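Local structure of Cif-like 1 wild-type (Burkholderia cenocepacia, 7JQX) at residues 153-158 / 267-272. The protein probably acts as an epoxide hydrolase of the alpha/beta hydrolase fold, a Cif-like enzyme that assembles as an octamer. Residues are numbered along the deposited sequence; the frame is centred on the assembly and turned at random.
Sequences TRIWDE and ARELAL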
loop_
_atom_site.group_PDB
_atom_site.type_symbol
_atom_site.label_atom_id
_atom_site.label_comp_id
_atom_site.label_asym_id
_atom_site.label_seq_id
_atom_site.Cartn_x
_atom_site.Cartn_y
_atom_site.Cartn_z
ATOM N N THR A 153 -28.454 -33.190 -4.490
ATOM C CA THR A 153 -29.689 -33.129 -5.255
ATOM C C THR A 153 -29.385 -33.013 -6.750
ATOM O O THR A 153 -28.280 -32.646 -7.150
ATOM C CB THR A 153 -30.532 -31.936 -4.800
ATOM O OG1 THR A 153 -29.786 -30.731 -5.014
ATOM C CG2 THR A 153 -30.870 -32.056 -3.312
ATOM N N ARG A 154 -30.389 -33.300 -7.586
ATOM C CA ARG A 154 -30.182 -33.153 -9.024
ATOM C C ARG A 154 -30.074 -31.683 -9.384
ATOM O O ARG A 154 -29.310 -31.317 -10.279
ATOM C CB ARG A 154 -31.319 -33.814 -9.822
ATOM C CG ARG A 154 -31.713 -35.150 -9.257
ATOM C CD ARG A 154 -33.031 -35.738 -9.814
ATOM N NE ARG A 154 -34.201 -34.999 -9.356
ATOM C CZ ARG A 154 -35.477 -35.391 -9.387
ATOM N NH1 ARG A 154 -36.414 -34.500 -9.036
ATOM N NH2 ARG A 154 -35.818 -36.676 -9.562
ATOM N N ILE A 155 -30.799 -30.814 -8.667
ATOM C CA ILE A 155 -30.711 -29.389 -8.959
ATOM C C ILE A 155 -29.299 -28.905 -8.705
ATOM O O ILE A 155 -28.743 -28.122 -9.487
ATOM C CB ILE A 155 -31.721 -28.589 -8.117
ATOM C CG1 ILE A 155 -33.146 -29.113 -8.326
ATOM C CG2 ILE A 155 -31.626 -27.101 -8.476
ATOM C CD1 ILE A 155 -33.707 -28.753 -9.685
ATOM N N TRP A 156 -28.661 -29.448 -7.668
ATOM C CA TRP A 156 -27.271 -29.129 -7.394
ATOM C C TRP A 156 -26.376 -29.629 -8.513
ATOM O O TRP A 156 -25.570 -28.874 -9.065
ATOM C CB TRP A 156 -26.875 -29.762 -6.063
ATOM C CG TRP A 156 -25.447 -29.650 -5.710
ATOM C CD1 TRP A 156 -24.448 -30.509 -6.047
ATOM C CD2 TRP A 156 -24.846 -28.622 -4.922
ATOM N NE1 TRP A 156 -23.259 -30.085 -5.511
ATOM C CE2 TRP A 156 -23.475 -28.924 -4.820
ATOM C CE3 TRP A 156 -25.335 -27.473 -4.294
ATOM C CZ2 TRP A 156 -22.576 -28.116 -4.114
ATOM C CZ3 TRP A 156 -24.441 -26.665 -3.591
ATOM C CH2 TRP A 156 -23.076 -26.998 -3.506
ATOM N N ASP A 157 -26.518 -30.910 -8.865
ATOM C CA ASP A 157 -25.670 -31.511 -9.888
ATOM C C ASP A 157 -25.880 -30.863 -11.245
ATOM O O ASP A 157 -24.932 -30.751 -12.028
ATOM C CB ASP A 157 -25.938 -33.016 -9.973
ATOM C CG ASP A 157 -25.325 -33.777 -8.814
ATOM O OD1 ASP A 157 -24.418 -33.229 -8.152
ATOM O OD2 ASP A 157 -25.742 -34.929 -8.576
ATOM N N GLU A 158 -27.100 -30.411 -11.538
ATOM C CA GLU A 158 -27.349 -29.795 -12.838
ATOM C C GLU A 158 -26.638 -28.454 -12.975
ATOM O O GLU A 158 -26.085 -28.155 -14.040
ATOM C CB GLU A 158 -28.844 -29.658 -13.078
ATOM C CG GLU A 158 -29.474 -30.994 -13.431
ATOM C CD GLU A 158 -30.990 -30.952 -13.371
ATOM O OE1 GLU A 158 -31.627 -32.025 -13.521
ATOM O OE2 GLU A 158 -31.538 -29.838 -13.175
ATOM N N ALA A 267 -36.329 -29.760 -2.720
ATOM C CA ALA A 267 -36.763 -30.247 -1.417
ATOM C C ALA A 267 -37.526 -31.562 -1.534
ATOM O O ALA A 267 -37.458 -32.398 -0.624
ATOM C CB ALA A 267 -37.613 -29.175 -0.707
ATOM N N ARG A 268 -38.207 -31.793 -2.659
ATOM C CA ARG A 268 -38.983 -33.023 -2.794
ATOM C C ARG A 268 -38.113 -34.257 -2.956
ATOM O O ARG A 268 -38.580 -35.365 -2.678
ATOM C CB ARG A 268 -39.934 -32.905 -3.976
ATOM C CG ARG A 268 -41.092 -31.959 -3.689
ATOM C CD ARG A 268 -42.155 -32.057 -4.753
ATOM N NE ARG A 268 -43.338 -31.290 -4.386
ATOM C CZ ARG A 268 -43.832 -30.295 -5.114
ATOM N NH1 ARG A 268 -43.244 -29.949 -6.255
ATOM N NH2 ARG A 268 -44.918 -29.659 -4.699
ATOM N N GLU A 269 -36.846 -34.092 -3.333
ATOM C CA GLU A 269 -35.927 -35.218 -3.321
ATOM C C GLU A 269 -35.448 -35.531 -1.918
ATOM O O GLU A 269 -34.860 -36.594 -1.697
ATOM C CB GLU A 269 -34.711 -34.946 -4.210
ATOM C CG GLU A 269 -34.970 -34.113 -5.451
ATOM C CD GLU A 269 -33.668 -33.745 -6.176
ATOM O OE1 GLU A 269 -33.638 -32.716 -6.909
ATOM O OE2 GLU A 269 -32.669 -34.486 -6.001
ATOM N N LEU A 270 -35.721 -34.646 -0.964
ATOM C CA LEU A 270 -35.190 -34.741 0.383
ATOM C C LEU A 270 -36.205 -35.217 1.405
ATOM O O LEU A 270 -35.820 -35.885 2.373
ATOM C CB LEU A 270 -34.690 -33.355 0.831
ATOM C CG LEU A 270 -33.631 -32.613 0.041
ATOM C CD1 LEU A 270 -32.890 -31.754 1.013
ATOM C CD2 LEU A 270 -32.643 -33.565 -0.613
ATOM N N ALA A 271 -37.482 -34.909 1.197
ATOM C CA ALA A 271 -38.479 -35.064 2.236
ATOM C C ALA A 271 -39.791 -35.549 1.638
ATOM O O ALA A 271 -40.088 -35.314 0.465
ATOM C CB ALA A 271 -38.690 -33.731 2.982
ATOM N N LEU A 272 -40.609 -36.170 2.491
ATOM C CA LEU A 272 -41.905 -36.707 2.086
ATOM C C LEU A 272 -43.018 -35.668 2.150
ATOM O O LEU A 272 -43.938 -35.699 1.318
ATOM C CB LEU A 272 -42.309 -37.868 3.005
ATOM C CG LEU A 272 -41.463 -39.102 3.295
ATOM C CD1 LEU A 272 -42.008 -39.831 4.530
ATOM C CD2 LEU A 272 -41.434 -40.041 2.100
#
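Over one face of the Arg154 guanidinium lies CG of Glu269, and the carboxylate beyond it is turned 48° from the guanidinium plane. The ion pair is a single weak hydrogen bond from Arg154 NE to Glu269 OE1 at 3.4 Å. The firmer grip is on backbone. Arg154 N donates to Glu269 OE2 at 3.0 Å, nearly straight at 161° and received on the syn lone pair. Glu269 is extended beyond CG and runs its carboxylate to the first turn of helix 154-162, where the positive end of the helix dipole would favour a negative charge. The bend of Arg154 at chi3 (-70°) sets its guanidinium obliquely across the glutamate chain. Thr153 is the N-cap residue of the same helix, its OG1 accepting from Trp156 N at 3.2 Å and also hydrogen-bonded to Val150 O. CG2 of Thr153 meets CD2 of Leu270 at 3.6 Å, beside the polar contact. The contact thus illustrates an acidic side chain meeting a helix N-terminus: the loop after strand 140-146 and the start of helix 154-162 join segment 267-272, which continues from helix 262-268 toward strand 274-279, outermost within this chain, while Tyr130 of helix 124-135 packs against Leu270.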